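Local coordinates for putative membrane protein (Corynebacterium diphtheriae NCTC 13129, PDB 3C8I) that is of unknown function but is probably membrane-anchored, the present chain being a C-terminal fragment that carries its DUF3239 domain, at residues D15-M20 with V31-N36; P72-T77 with S92-A97. All coordinates share one frame; numbering follows the deposited sequence.

Contact 1 and contact 2 are two strand pairings in one antiparallel sheet, their centres about 7 Å apart. Each belongs to a hairpin, and the first hairpin closes along the chain before the second opens. Strand 88-95 lies at the margin of this chain's sheet, followed inward by 70-80, 16-24 and 29-36, so residues 15-20 and 72-77 are the neighbours that join the hairpins. The seam is direct: V17 N sits 2.8 Å from A73 O, a probable hydrogen bond, and A33 CB packs against P93 CB at 3.7 Å. Contact 1, on the two central strands, is touched by no other chain of the tetrameric assembly, while contact 2 also meets other subunits.

Contact 1: D15-M20 with V31-N36; sequences DLVPAM and VMALVN
The pyrrolidine ring of P18 brings its CG to L34 CB, 3.9 Å away, the two side chains crossing at a slant, while P18 CD lies 3.8 Å from L34 O. On the same side of the sheet the ring also meets Q117 and W118 of helix 115-124. L34 has CG anti to the backbone N (chi1 -176°), which carries its branches onward to W47. M20 and M32 share this face, although their ends diverge, to S122 and L121 of the covering helix respectively. Strands 16-24 and 29-36 form a beta hairpin at the middle of the antiparallel sheet. M20 and M32 are a hydrogen-bonded pair: M32 N reaches M20 O at 2.9 Å almost straight, with 168° at the hydrogen, and the return bond from M20 N to M32 O is more bent at 139°. P18, which has no N-H to give, accepts from L34 N at 3.1 Å. The other face carries A19 and A33, whose CB atoms stand 4.0 Å apart; beside them V31 CG1 presses to 3.4 Å from A19 CB, tighter than usual van der Waals contact. V17 flanks them, its CB 3.4 Å from L34 O.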
loop_
_atom_site.group_PDB
_atom_site.type_symbol
_atom_site.label_atom_id
_atom_site.label_comp_id
_atom_site.label_asym_id
_atom_site.label_seq_id
_atom_site.Cartn_x
_atom_site.Cartn_y
_atom_site.Cartn_z
ATOM N N ASP B 15 -13.991 17.212 1.335
ATOM C CA ASP B 15 -15.059 17.579 2.278
ATOM C C ASP B 15 -15.170 16.710 3.520
ATOM O O ASP B 15 -14.604 15.630 3.592
ATOM C CB ASP B 15 -16.404 17.705 1.574
ATOM C CG ASP B 15 -16.951 19.097 1.677
ATOM O OD1 ASP B 15 -16.995 19.600 2.831
ATOM O OD2 ASP B 15 -17.318 19.689 0.628
ATOM N N LEU B 16 -15.880 17.225 4.510
ATOM C CA LEU B 16 -15.892 16.620 5.817
ATOM C C LEU B 16 -16.777 15.396 5.811
ATOM O O LEU B 16 -17.886 15.437 5.299
ATOM C CB LEU B 16 -16.401 17.607 6.863
ATOM C CG LEU B 16 -15.401 18.698 7.246
ATOM C CD1 LEU B 16 -16.108 19.746 8.119
ATOM C CD2 LEU B 16 -14.160 18.078 7.938
ATOM N N VAL B 17 -16.288 14.327 6.423
ATOM C CA VAL B 17 -17.078 13.146 6.671
ATOM C C VAL B 17 -17.018 12.836 8.167
ATOM O O VAL B 17 -16.001 13.074 8.818
ATOM C CB VAL B 17 -16.605 11.928 5.799
ATOM C CG1 VAL B 17 -16.708 12.266 4.309
ATOM C CG2 VAL B 17 -15.173 11.475 6.136
ATOM N N PRO B 18 -18.101 12.295 8.717
ATOM C CA PRO B 18 -17.984 11.802 10.087
ATOM C C PRO B 18 -17.190 10.495 10.148
ATOM O O PRO B 18 -17.309 9.650 9.247
ATOM C CB PRO B 18 -19.427 11.557 10.494
ATOM C CG PRO B 18 -20.125 11.279 9.229
ATOM C CD PRO B 18 -19.454 12.075 8.169
ATOM N N ALA B 19 -16.385 10.357 11.191
ATOM C CA ALA B 19 -15.752 9.087 11.533
ATOM C C ALA B 19 -15.880 8.855 13.046
ATOM O O ALA B 19 -16.140 9.799 13.816
ATOM C CB ALA B 19 -14.269 9.051 11.060
ATOM N N MET B 20 -15.720 7.610 13.466
ATOM C CA MET B 20 -15.947 7.219 14.839
ATOM C C MET B 20 -15.107 5.994 15.163
ATOM O O MET B 20 -14.930 5.105 14.316
ATOM C CB MET B 20 -17.449 6.891 15.005
ATOM C CG MET B 20 -17.949 6.648 16.447
ATOM S SD MET B 20 -19.783 6.533 16.503
ATOM C CE MET B 20 -20.205 8.105 15.841
ATOM N N VAL B 31 -11.247 2.961 12.964
ATOM C CA VAL B 31 -12.195 4.025 12.782
ATOM C C VAL B 31 -13.094 3.641 11.605
ATOM O O VAL B 31 -12.656 2.982 10.654
ATOM C CB VAL B 31 -11.476 5.384 12.608
ATOM C CG1 VAL B 31 -12.468 6.512 12.486
ATOM C CG2 VAL B 31 -10.546 5.655 13.799
ATOM N N MET B 32 -14.368 4.007 11.705
ATOM C CA MET B 32 -15.346 3.821 10.627
ATOM C C MET B 32 -15.799 5.201 10.207
ATOM O O MET B 32 -16.094 6.026 11.068
ATOM C CB MET B 32 -16.557 3.011 11.128
ATOM C CG MET B 32 -17.649 2.711 10.055
ATOM S SD MET B 32 -19.119 1.788 10.687
ATOM C CE MET B 32 -18.307 0.280 11.021
ATOM N N ALA B 33 -15.869 5.449 8.905
ATOM C CA ALA B 33 -16.376 6.712 8.367
ATOM C C ALA B 33 -17.576 6.492 7.470
ATOM O O ALA B 33 -17.691 5.449 6.842
ATOM C CB ALA B 33 -15.263 7.474 7.573
ATOM N N LEU B 34 -18.476 7.481 7.432
ATOM C CA LEU B 34 -19.612 7.494 6.508
ATOM C C LEU B 34 -19.226 8.312 5.265
ATOM O O LEU B 34 -19.012 9.522 5.341
ATOM C CB LEU B 34 -20.875 8.070 7.199
ATOM C CG LEU B 34 -22.179 8.068 6.376
ATOM C CD1 LEU B 34 -22.750 6.671 6.191
ATOM C CD2 LEU B 34 -23.248 8.995 6.966
ATOM N N VAL B 35 -19.131 7.634 4.125
ATOM C CA VAL B 35 -18.638 8.228 2.895
ATOM C C VAL B 35 -19.634 8.070 1.726
ATOM O O VAL B 35 -20.519 7.194 1.717
ATOM C CB VAL B 35 -17.244 7.638 2.488
ATOM C CG1 VAL B 35 -16.148 8.056 3.484
ATOM C CG2 VAL B 35 -17.286 6.123 2.303
ATOM N N ASN B 36 -19.494 8.959 0.753
ATOM C CA ASN B 36 -20.303 8.961 -0.441
ATOM C C ASN B 36 -19.501 8.328 -1.552
ATOM O O ASN B 36 -18.454 8.852 -1.920
ATOM C CB ASN B 36 -20.650 10.405 -0.813
ATOM C CG ASN B 36 -21.506 10.526 -2.072
ATOM O OD1 ASN B 36 -21.949 9.544 -2.662
ATOM N ND2 ASN B 36 -21.765 11.765 -2.462
#

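Contact 2: P72-T77 with S92-A97; sequences PAVAVT and SPMPIA
M94 lies alongside V74, both pointing the same way, with M94 CG 3.7 Å from V74 CG2. They sit on one face of the beta hairpin formed by strands 70-80 and 88-95, at the margin of this chain's sheet. The CG of M94 stands between its backbone N and carbonyl carbon (chi1 62°), and M94 SD comes within 3.8 Å of V76 CG2, the two side chains crossing at about a right angle. The other methyl of V74, CG1, meets I96 CG2 at 3.8 Å, again with the side chains nearly perpendicular. These apolar groups also serve the assembly, since M94 packs on W98 and V76 on M94 of the second subunit. Beneath them the backbones of V74 and M94 exchange two hydrogen bonds. V76 N then donates a hydrogen bond to S92 O, and S92 N donates one to T77 O; with V76 near-helical (psi -35°), V76 and T77 both face S92, as in a classic beta bulge. The hydroxyl of S92 finds its polar partners outside the two segments, Q90 OE1 and A99 O of the second subunit. Where the strand passes into a 3-10 turn, I96 N meets P72 O at 3.0 Å and nearly straight, and a water donates to P72 O at 2.7 Å while accepting from A97 N at 2.9 Å.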
loop_
_atom_site.group_PDB
_atom_site.type_symbol
_atom_site.label_atom_id
_atom_site.label_comp_id
_atom_site.label_asym_id
_atom_site.label_seq_id
_atom_site.Cartn_x
_atom_site.Cartn_y
_atom_site.Cartn_z
ATOM N N PRO B 72 -13.945 13.867 13.523
ATOM C CA PRO B 72 -14.166 14.531 12.243
ATOM C C PRO B 72 -13.051 14.180 11.245
ATOM O O PRO B 72 -11.881 14.193 11.608
ATOM C CB PRO B 72 -14.121 16.015 12.607
ATOM C CG PRO B 72 -14.253 16.061 14.053
ATOM C CD PRO B 72 -13.732 14.819 14.612
ATOM N N ALA B 73 -13.414 13.897 9.997
ATOM C CA ALA B 73 -12.501 13.323 9.026
ATOM C C ALA B 73 -12.738 13.932 7.648
ATOM O O ALA B 73 -13.712 14.691 7.439
ATOM C CB ALA B 73 -12.669 11.770 8.982
ATOM N N VAL B 74 -11.828 13.651 6.729
ATOM C CA VAL B 74 -12.062 13.894 5.313
ATOM C C VAL B 74 -11.663 12.665 4.503
ATOM O O VAL B 74 -10.801 11.878 4.927
ATOM C CB VAL B 74 -11.344 15.173 4.746
ATOM C CG1 VAL B 74 -11.680 16.418 5.585
ATOM C CG2 VAL B 74 -9.831 14.963 4.583
ATOM N N ALA B 75 -12.312 12.495 3.353
ATOM C CA ALA B 75 -11.985 11.421 2.428
ATOM C C ALA B 75 -10.837 11.932 1.596
ATOM O O ALA B 75 -11.015 12.824 0.732
ATOM C CB ALA B 75 -13.180 11.051 1.559
ATOM N N VAL B 76 -9.650 11.405 1.869
ATOM C CA VAL B 76 -8.433 11.992 1.319
ATOM C C VAL B 76 -8.138 11.461 -0.074
ATOM O O VAL B 76 -7.698 12.235 -0.939
ATOM C CB VAL B 76 -7.232 11.896 2.294
ATOM C CG1 VAL B 76 -6.704 10.494 2.402
ATOM C CG2 VAL B 76 -6.118 12.885 1.885
ATOM N N THR B 77 -8.442 10.189 -0.330
ATOM C CA THR B 77 -8.198 9.601 -1.641
ATOM C C THR B 77 -9.231 8.543 -1.851
ATOM O O THR B 77 -9.889 8.105 -0.876
ATOM C CB THR B 77 -6.775 8.920 -1.775
ATOM O OG1 THR B 77 -6.599 7.937 -0.743
ATOM C CG2 THR B 77 -5.653 9.948 -1.682
ATOM N N SER B 92 -10.121 6.183 1.335
ATOM C CA SER B 92 -9.333 6.365 2.576
ATOM C C SER B 92 -9.775 7.590 3.366
ATOM O O SER B 92 -9.566 8.729 2.908
ATOM C CB SER B 92 -7.840 6.525 2.301
ATOM O OG SER B 92 -7.343 5.393 1.642
ATOM N N PRO B 93 -10.375 7.364 4.541
ATOM C CA PRO B 93 -10.666 8.490 5.425
ATOM C C PRO B 93 -9.441 8.838 6.271
ATOM O O PRO B 93 -8.662 7.948 6.606
ATOM C CB PRO B 93 -11.799 7.965 6.298
ATOM C CG PRO B 93 -11.562 6.469 6.381
ATOM C CD PRO B 93 -10.799 6.071 5.138
ATOM N N MET B 94 -9.277 10.110 6.595
ATOM C CA MET B 94 -8.250 10.553 7.548
ATOM C C MET B 94 -8.862 11.498 8.574
ATOM O O MET B 94 -9.713 12.318 8.232
ATOM C CB MET B 94 -7.084 11.268 6.826
ATOM C CG MET B 94 -7.441 12.546 6.077
ATOM S SD MET B 94 -5.980 13.581 5.575
ATOM C CE MET B 94 -5.457 14.274 7.138
ATOM N N PRO B 95 -8.429 11.397 9.843
ATOM C CA PRO B 95 -8.841 12.362 10.841
ATOM C C PRO B 95 -8.288 13.750 10.560
ATOM O O PRO B 95 -7.104 13.882 10.235
ATOM C CB PRO B 95 -8.249 11.835 12.147
ATOM C CG PRO B 95 -7.421 10.687 11.802
ATOM C CD PRO B 95 -7.539 10.355 10.367
ATOM N N ILE B 96 -9.124 14.778 10.704
ATOM C CA ILE B 96 -8.638 16.152 10.446
ATOM C C ILE B 96 -7.609 16.566 11.508
ATOM O O ILE B 96 -6.740 17.401 11.242
ATOM C CB ILE B 96 -9.757 17.230 10.262
ATOM C CG1 ILE B 96 -10.453 17.577 11.559
ATOM C CG2 ILE B 96 -10.775 16.826 9.225
ATOM C CD1 ILE B 96 -11.293 18.883 11.437
ATOM N N ALA B 97 -7.668 15.930 12.673
ATOM C CA ALA B 97 -6.669 16.127 13.728
ATOM C C ALA B 97 -5.213 15.835 13.295
ATOM O O ALA B 97 -4.300 16.217 14.021
ATOM C CB ALA B 97 -7.017 15.313 14.947
HETATM O O HOH W 1 -10.031 14.558 13.589
#